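Local coordinates for protein phosphonate monoester hydrolase (Ruegeria pomeroyi, PDB 4UPK) that belongs to the sulfatase family of the alkaline phosphatase clan, a hydrolase whose mixed central beta-sheet is flanked by helices, at residues L44-L49 and A367-L372; V70-H75 and A387-I392; F38-Q43 and V343-H348. One frame throughout, in Å; residues are numbered along the deposited sequence.

Contact 1: residues L44-L49 and A367-L372; sequences LRADCL and AYHTPL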
# COMPACT_ATOMS: atom_id res chain seq x y z
N LEU A 44 -31.85 -12.36 -17.87
CA LEU A 44 -33.19 -12.95 -17.69
C LEU A 44 -34.23 -11.92 -17.20
O LEU A 44 -34.06 -11.31 -16.14
CB LEU A 44 -33.17 -14.23 -16.81
CG LEU A 44 -34.49 -15.07 -16.74
CD1 LEU A 44 -34.85 -15.68 -18.08
CD2 LEU A 44 -34.42 -16.15 -15.66
N ARG A 45 -35.30 -11.70 -18.00
CA ARG A 45 -36.37 -10.73 -17.68
C ARG A 45 -37.19 -11.22 -16.51
O ARG A 45 -37.40 -12.43 -16.39
CB ARG A 45 -37.30 -10.52 -18.88
CG ARG A 45 -36.72 -9.67 -20.00
CD ARG A 45 -37.54 -9.81 -21.27
NE ARG A 45 -38.88 -9.24 -21.13
CZ ARG A 45 -39.33 -8.18 -21.81
NH1 ARG A 45 -38.54 -7.55 -22.67
NH2 ARG A 45 -40.57 -7.75 -21.62
N ALA A 46 -37.66 -10.29 -15.65
CA ALA A 46 -38.53 -10.59 -14.52
C ALA A 46 -39.86 -11.21 -15.01
O ALA A 46 -40.35 -12.16 -14.39
CB ALA A 46 -38.81 -9.33 -13.72
N ASP A 47 -40.42 -10.71 -16.14
CA ASP A 47 -41.69 -11.18 -16.71
C ASP A 47 -41.69 -12.60 -17.29
O ASP A 47 -42.75 -13.13 -17.61
CB ASP A 47 -42.33 -10.13 -17.65
CG ASP A 47 -41.66 -9.86 -18.99
OD1 ASP A 47 -40.59 -10.47 -19.26
OD2 ASP A 47 -42.20 -9.06 -19.77
N CYS A 48 -40.51 -13.24 -17.38
CA CYS A 48 -40.35 -14.63 -17.83
C CYS A 48 -40.62 -15.57 -16.66
O CYS A 48 -41.15 -16.66 -16.87
CB CYS A 48 -38.95 -14.85 -18.40
SG CYS A 48 -38.70 -14.07 -20.01
N LEU A 49 -40.25 -15.15 -15.43
CA LEU A 49 -40.48 -15.96 -14.24
C LEU A 49 -41.94 -15.80 -13.78
O LEU A 49 -42.62 -16.80 -13.53
CB LEU A 49 -39.48 -15.61 -13.12
CG LEU A 49 -39.58 -16.39 -11.79
CD1 LEU A 49 -39.33 -17.88 -11.99
CD2 LEU A 49 -38.60 -15.86 -10.78
N ALA A 367 -35.39 -3.36 -19.09
CA ALA A 367 -33.92 -3.38 -19.06
C ALA A 367 -33.34 -3.53 -17.62
O ALA A 367 -32.16 -3.86 -17.48
CB ALA A 367 -33.37 -2.12 -19.71
N TYR A 368 -34.18 -3.30 -16.57
CA TYR A 368 -33.77 -3.28 -15.15
C TYR A 368 -34.53 -4.24 -14.26
O TYR A 368 -33.93 -4.74 -13.33
CB TYR A 368 -33.87 -1.85 -14.54
CG TYR A 368 -33.11 -0.81 -15.31
CD1 TYR A 368 -33.68 -0.16 -16.40
CD2 TYR A 368 -31.81 -0.44 -14.94
CE1 TYR A 368 -32.97 0.77 -17.14
CE2 TYR A 368 -31.09 0.51 -15.67
CZ TYR A 368 -31.68 1.10 -16.78
OH TYR A 368 -31.01 2.03 -17.54
N HIS A 369 -35.84 -4.43 -14.51
CA HIS A 369 -36.69 -5.34 -13.73
C HIS A 369 -36.15 -6.79 -13.82
O HIS A 369 -36.07 -7.39 -14.90
CB HIS A 369 -38.16 -5.25 -14.18
CG HIS A 369 -39.15 -5.77 -13.17
ND1 HIS A 369 -40.49 -5.91 -13.48
CD2 HIS A 369 -38.95 -6.15 -11.89
CE1 HIS A 369 -41.06 -6.36 -12.38
NE2 HIS A 369 -40.18 -6.53 -11.40
N THR A 370 -35.68 -7.31 -12.68
CA THR A 370 -35.04 -8.62 -12.61
C THR A 370 -35.65 -9.54 -11.57
O THR A 370 -36.12 -9.06 -10.54
CB THR A 370 -33.52 -8.48 -12.43
OG1 THR A 370 -33.25 -7.48 -11.45
CG2 THR A 370 -32.84 -8.11 -13.69
N PRO A 371 -35.66 -10.87 -11.82
CA PRO A 371 -36.20 -11.79 -10.81
C PRO A 371 -35.25 -11.90 -9.61
O PRO A 371 -34.05 -11.69 -9.75
CB PRO A 371 -36.33 -13.11 -11.56
CG PRO A 371 -35.26 -13.06 -12.63
CD PRO A 371 -35.16 -11.60 -13.01
N LEU A 372 -35.82 -12.18 -8.43
CA LEU A 372 -35.08 -12.36 -7.19
C LEU A 372 -35.78 -13.37 -6.29
O LEU A 372 -36.93 -13.17 -5.89
CB LEU A 372 -34.79 -11.03 -6.44
CG LEU A 372 -34.06 -11.17 -5.08
CD1 LEU A 372 -32.67 -11.78 -5.22
CD2 LEU A 372 -33.95 -9.86 -4.38
O HOH W 1 -36.97 -7.33 -17.29
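Ala46 and His369 meet as methyl against ring: Ala46 CB stands 3.6 Å from the centroid of the imidazole and only 10° off its normal, a CH-pi contact over the face. The ring lies beneath the methyl because His369 CG is swung anti to the backbone N (chi1 -160°), and its far end is fixed by NE2, which bonds to Arg73 O, while the ring also stacks with that of Tyr76. Beside this pair is the tightest packing of the contact, made by Pro371. Its CD presses to 3.3 Å from Leu44 O and lies 3.8 Å from Ala46 CA, and its CB takes Leu49 CD2 at 3.7 Å, the two side chains crossing at a slant. The proline thus lies along the short, weakly bonded helix 46-49, from the carbonyl just before it to the leucine at its last residue.

The polar side is looser: Ala46 and His369 are partly exposed, and a water enters between them. Ala46 N reaches His369 O at 3.4 Å in a weak, bent bond, whereas the water donates to His369 O over 2.6 Å. It also accepts a weak bond from Ala46 N, so it bridges the two segments beside the weak direct bond. Away from the second segment, the Arg45 guanidinium grips Asp47 side-on, NE to OD1 and NH2 to OD2, with both oxygens met on their syn sides; NH2 is shared with Asp354.

The loop leading into strand 372-375 is in this way packed against the turn that follows strand 35-41. Leu44 and Cys48 rest on helix 303-333, while Thr370 and Pro371 touch Ala346 of strand 340-346.

Contact 2: residues V70-H75 and A387-I392; sequences VSFRRH and APTESI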
# COMPACT_ATOMS: atom_id res chain seq x y z
N VAL A 70 -38.76 -17.04 -0.82
CA VAL A 70 -39.24 -15.66 -0.90
C VAL A 70 -38.91 -15.04 -2.30
O VAL A 70 -37.74 -15.01 -2.72
CB VAL A 70 -38.69 -14.82 0.28
CG1 VAL A 70 -39.30 -13.42 0.29
CG2 VAL A 70 -38.93 -15.51 1.63
N SER A 71 -39.96 -14.56 -3.00
CA SER A 71 -39.87 -13.92 -4.31
C SER A 71 -40.08 -12.41 -4.16
O SER A 71 -41.00 -11.98 -3.47
CB SER A 71 -40.93 -14.47 -5.25
OG SER A 71 -40.77 -15.87 -5.43
N PHE A 72 -39.21 -11.62 -4.82
CA PHE A 72 -39.22 -10.16 -4.79
C PHE A 72 -39.70 -9.67 -6.15
O PHE A 72 -38.97 -9.77 -7.15
CB PHE A 72 -37.83 -9.62 -4.40
CG PHE A 72 -37.39 -10.00 -2.99
CD1 PHE A 72 -36.86 -11.25 -2.72
CD2 PHE A 72 -37.53 -9.10 -1.94
CE1 PHE A 72 -36.47 -11.60 -1.43
CE2 PHE A 72 -37.15 -9.45 -0.64
CZ PHE A 72 -36.62 -10.70 -0.39
N ARG A 73 -40.95 -9.17 -6.19
CA ARG A 73 -41.63 -8.73 -7.42
C ARG A 73 -41.33 -7.32 -7.97
O ARG A 73 -41.66 -7.05 -9.14
CB ARG A 73 -43.15 -8.97 -7.32
CG ARG A 73 -43.50 -10.44 -7.17
CD ARG A 73 -43.55 -11.24 -8.48
NE ARG A 73 -43.45 -12.68 -8.24
CZ ARG A 73 -44.47 -13.47 -7.90
NH1 ARG A 73 -45.69 -12.96 -7.78
NH2 ARG A 73 -44.27 -14.75 -7.67
N ARG A 74 -40.74 -6.43 -7.14
CA ARG A 74 -40.42 -5.06 -7.56
C ARG A 74 -38.91 -4.83 -7.43
O ARG A 74 -38.47 -3.83 -6.86
CB ARG A 74 -41.25 -4.04 -6.75
CG ARG A 74 -41.76 -2.88 -7.59
CD ARG A 74 -42.88 -2.11 -6.90
NE ARG A 74 -43.51 -1.14 -7.80
CZ ARG A 74 -43.46 0.19 -7.65
NH1 ARG A 74 -42.81 0.72 -6.62
NH2 ARG A 74 -44.06 0.99 -8.52
N HIS A 75 -38.11 -5.78 -7.96
CA HIS A 75 -36.66 -5.78 -7.90
C HIS A 75 -36.03 -5.22 -9.18
O HIS A 75 -36.30 -5.70 -10.28
CB HIS A 75 -36.12 -7.18 -7.59
CG HIS A 75 -34.67 -7.20 -7.25
ND1 HIS A 75 -34.19 -6.72 -6.05
CD2 HIS A 75 -33.62 -7.63 -7.99
CE1 HIS A 75 -32.88 -6.89 -6.08
NE2 HIS A 75 -32.49 -7.42 -7.23
N ALA A 387 -42.67 -4.63 -2.13
CA ALA A 387 -41.90 -3.41 -1.83
C ALA A 387 -40.76 -3.21 -2.85
O ALA A 387 -40.23 -4.21 -3.32
CB ALA A 387 -41.32 -3.50 -0.43
N PRO A 388 -40.37 -1.96 -3.20
CA PRO A 388 -39.24 -1.79 -4.15
C PRO A 388 -37.92 -2.25 -3.54
O PRO A 388 -37.52 -1.80 -2.46
CB PRO A 388 -39.23 -0.27 -4.44
CG PRO A 388 -40.50 0.25 -3.90
CD PRO A 388 -40.88 -0.65 -2.76
N THR A 389 -37.27 -3.17 -4.22
CA THR A 389 -35.96 -3.69 -3.82
C THR A 389 -34.98 -3.38 -4.93
O THR A 389 -35.37 -3.18 -6.08
CB THR A 389 -36.01 -5.18 -3.35
OG1 THR A 389 -36.45 -6.01 -4.41
CG2 THR A 389 -36.91 -5.39 -2.11
N GLU A 390 -33.69 -3.26 -4.56
CA GLU A 390 -32.62 -2.89 -5.47
C GLU A 390 -31.51 -3.91 -5.45
O GLU A 390 -31.33 -4.61 -4.46
CB GLU A 390 -32.10 -1.49 -5.11
CG GLU A 390 -33.08 -0.39 -5.45
CD GLU A 390 -32.67 1.01 -5.08
OE1 GLU A 390 -31.63 1.15 -4.41
OE2 GLU A 390 -33.39 1.97 -5.44
N SER A 391 -30.76 -3.99 -6.57
CA SER A 391 -29.66 -4.95 -6.75
C SER A 391 -28.56 -4.82 -5.69
O SER A 391 -27.88 -5.79 -5.37
CB SER A 391 -29.09 -4.82 -8.16
OG SER A 391 -28.59 -3.51 -8.38
N ILE A 392 -28.41 -3.60 -5.12
CA ILE A 392 -27.45 -3.25 -4.08
C ILE A 392 -27.81 -3.82 -2.70
O ILE A 392 -26.98 -3.80 -1.80
CB ILE A 392 -27.23 -1.72 -4.04
CG1 ILE A 392 -28.55 -0.95 -3.76
CG2 ILE A 392 -26.55 -1.25 -5.33
CD1 ILE A 392 -28.37 0.47 -3.29
O HOH W 2 -39.35 -6.43 -4.76
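A parallel beta-bridge between His75 and Thr389, at one margin of the mixed sheet of this sulfatase-family fold, joins strand 70-76 to the short strand 388-390. Thr389 N donates to Arg74 O over 3.0 Å in a nearly straight bond (167°), approaching from well above the carbonyl plane, and a CA-H...O contact from His75 CA to Thr389 O follows it. This is the one backbone hydrogen bond between the two segments, and side chains and a water supply much of the rest.

Thr389 is the hub. With chi1 at 62° its OG1 sits between the backbone N and the carbonyl carbon, directed at the edge of the His75 ring, where it shares a hydrogen bond of 2.9 Å with ND1; either atom could be the donor. A water also meets Thr389 OG1. This water accepts from Arg74 N, donates to Ala387 O at 2.8 Å, and so ties together the corners at which the two segments turn, at Arg73-Arg74 and at Ala387. The methyl branch, Thr389 CG2, makes an apolar contact instead, 3.8 Å from Phe72 CD2, and the phenylalanine in turn leans on Phe418 and Leu419 of helix 416-419. One side chain therefore serves a polar network and an apolar patch at once.

Beyond the bridge, His75 CE1 comes within 3.2 Å of Glu390 O. On the partly exposed side, the extended Arg74 chain runs alongside Pro388, pointing the same way, until the edge of its guanidinium meets the proline ring, NH1 lying 3.6 Å from Pro388 CG.

Contact 3: residues F38-Q43 and V343-H348; sequences FIIIDQ and VVTADH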
# COMPACT_ATOMS: atom_id res chain seq x y z
N PHE A 38 -24.83 -18.20 -4.34
CA PHE A 38 -25.21 -17.00 -5.06
C PHE A 38 -25.17 -17.24 -6.57
O PHE A 38 -24.09 -17.31 -7.17
CB PHE A 38 -24.29 -15.84 -4.63
CG PHE A 38 -24.66 -14.44 -5.06
CD1 PHE A 38 -25.90 -14.18 -5.65
CD2 PHE A 38 -23.80 -13.37 -4.83
CE1 PHE A 38 -26.24 -12.89 -6.05
CE2 PHE A 38 -24.14 -12.08 -5.23
CZ PHE A 38 -25.37 -11.85 -5.82
N ILE A 39 -26.38 -17.40 -7.17
CA ILE A 39 -26.51 -17.61 -8.62
C ILE A 39 -27.02 -16.33 -9.26
O ILE A 39 -28.03 -15.77 -8.81
CB ILE A 39 -27.39 -18.84 -9.07
CG1 ILE A 39 -26.95 -20.14 -8.40
CG2 ILE A 39 -27.41 -18.99 -10.64
CD1 ILE A 39 -27.93 -21.32 -8.66
N ILE A 40 -26.34 -15.91 -10.36
CA ILE A 40 -26.69 -14.77 -11.18
C ILE A 40 -26.81 -15.23 -12.63
O ILE A 40 -25.83 -15.71 -13.22
CB ILE A 40 -25.73 -13.53 -11.01
CG1 ILE A 40 -25.69 -13.02 -9.55
CG2 ILE A 40 -26.11 -12.39 -12.00
CD1 ILE A 40 -24.71 -11.91 -9.27
N ILE A 41 -28.02 -15.10 -13.19
CA ILE A 41 -28.32 -15.43 -14.57
C ILE A 41 -28.18 -14.09 -15.30
O ILE A 41 -28.71 -13.09 -14.84
CB ILE A 41 -29.75 -16.05 -14.74
CG1 ILE A 41 -29.92 -17.35 -13.92
CG2 ILE A 41 -30.10 -16.32 -16.22
CD1 ILE A 41 -31.41 -17.76 -13.68
N ASP A 42 -27.42 -14.04 -16.40
CA ASP A 42 -27.26 -12.82 -17.17
C ASP A 42 -28.47 -12.67 -18.13
O ASP A 42 -28.88 -13.65 -18.79
CB ASP A 42 -25.95 -12.86 -17.98
CG ASP A 42 -25.24 -11.53 -18.17
OD1 ASP A 42 -25.79 -10.67 -18.89
OD2 ASP A 42 -24.11 -11.37 -17.66
N GLN A 43 -29.07 -11.46 -18.14
CA GLN A 43 -30.13 -10.99 -19.04
C GLN A 43 -31.52 -11.61 -18.95
O GLN A 43 -32.32 -11.36 -19.84
CB GLN A 43 -29.61 -10.94 -20.50
CG GLN A 43 -29.73 -9.59 -21.17
CD GLN A 43 -28.63 -9.30 -22.17
OE1 GLN A 43 -28.84 -9.34 -23.38
NE2 GLN A 43 -27.44 -8.98 -21.70
N VAL A 343 -29.40 -17.46 -3.11
CA VAL A 343 -29.75 -16.18 -3.72
C VAL A 343 -29.74 -16.38 -5.24
O VAL A 343 -28.70 -16.71 -5.82
CB VAL A 343 -28.88 -14.96 -3.29
CG1 VAL A 343 -29.45 -13.67 -3.89
CG2 VAL A 343 -28.75 -14.84 -1.78
N VAL A 344 -30.91 -16.22 -5.86
CA VAL A 344 -31.05 -16.34 -7.31
C VAL A 344 -31.61 -15.03 -7.84
O VAL A 344 -32.66 -14.56 -7.37
CB VAL A 344 -31.84 -17.59 -7.80
CG1 VAL A 344 -31.81 -17.69 -9.33
CG2 VAL A 344 -31.29 -18.87 -7.18
N THR A 345 -30.90 -14.44 -8.81
CA THR A 345 -31.29 -13.19 -9.45
C THR A 345 -30.74 -13.12 -10.88
O THR A 345 -30.03 -14.02 -11.33
CB THR A 345 -30.78 -11.98 -8.57
OG1 THR A 345 -31.45 -10.78 -8.97
CG2 THR A 345 -29.26 -11.80 -8.60
N ALA A 346 -31.05 -12.02 -11.59
CA ALA A 346 -30.47 -11.64 -12.86
C ALA A 346 -29.79 -10.29 -12.62
O ALA A 346 -30.23 -9.53 -11.75
CB ALA A 346 -31.52 -11.53 -13.95
N ASP A 347 -28.70 -10.01 -13.35
CA ASP A 347 -27.94 -8.76 -13.24
C ASP A 347 -28.71 -7.54 -13.79
O ASP A 347 -28.73 -6.48 -13.17
CB ASP A 347 -26.60 -8.94 -13.96
CG ASP A 347 -25.68 -7.77 -13.81
OD1 ASP A 347 -24.94 -7.73 -12.82
OD2 ASP A 347 -25.69 -6.90 -14.70
N HIS A 348 -29.36 -7.71 -14.93
CA HIS A 348 -30.15 -6.73 -15.67
C HIS A 348 -31.14 -7.51 -16.54
O HIS A 348 -31.12 -8.74 -16.58
CB HIS A 348 -29.23 -5.84 -16.58
CG HIS A 348 -28.31 -6.65 -17.45
ND1 HIS A 348 -27.02 -6.92 -17.05
CD2 HIS A 348 -28.56 -7.32 -18.60
CE1 HIS A 348 -26.53 -7.75 -17.95
NE2 HIS A 348 -27.41 -8.00 -18.92
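Ile40 and Thr345 lie side by side at the apolar centre, pointing the same way, with Ile40 CG1 3.9 Å from Thr345 CG2. The threonine methyl occupies the position between backbone N and carbonyl carbon, which turns OG1 off to bond with Pro371 O and leaves carbon to face carbon. On the same sheet face, the Phe38 ring slants across Val343, its CD1 3.9 Å from Val343 CB, and this layer is covered by Ile89 of helix 82-91 and Leu394 of helix 394-402. Ile39, Ile41, Val344 and Ala346 occupy the other face.

Between the faces runs a parallel ladder whose strand axes cross at -18°. Ile39 N donates to Val343 O over 2.8 Å, almost in line with the carbonyl; Thr345 N answers to Ile39 O, and Ile41 N closes the next rung on Thr345 O at 2.9 Å. The last rung, Asp347 N to Ile41 O, is long and weak at 3.4 Å, marking where the strands give way to loops.

Past it the character changes to polar. His348 ND1 donates to Asp347 OD2 over 2.7 Å, using the anti lone pair of the carboxylate. From the other segment, Asp42 OD1 lies 3.1 Å from His348 NE2, carboxylate and ring planes 74° apart. Arg86 ties the two acids together, with salt bridges to Asp42 OD2 and Asp347 OD1, while Tyr130 also bonds to Asp42 OD2.

Acids and a histidine just beyond the C-terminal ends of adjacent parallel strands are consistent with the alkaline phosphatase clan, whose active sites lie at that end of the central sheet; the cluster here probably belongs to the corresponding site.

Overall arrangement
Along the chain the first segments come in the order 38-43, 44-49, 70-75, and their partners follow some 300 residues later as 343-348, 367-372, 387-392, so the three contacts interlace. All six segments belong to the sulfatase-family part of the chain. Contact 1 is the go-between: its centre is about 9 Å from that of contact 3 and about 10 Å from that of contact 2, while contacts 2 and 3 have centres about 13 Å apart. Contacts 2 and 3 belong to the same mixed sheet, linked through strand 372-375, which is antiparallel to both 340-346 and 70-76. Segments about 300 residues apart are thereby brought into one sheet-centred core.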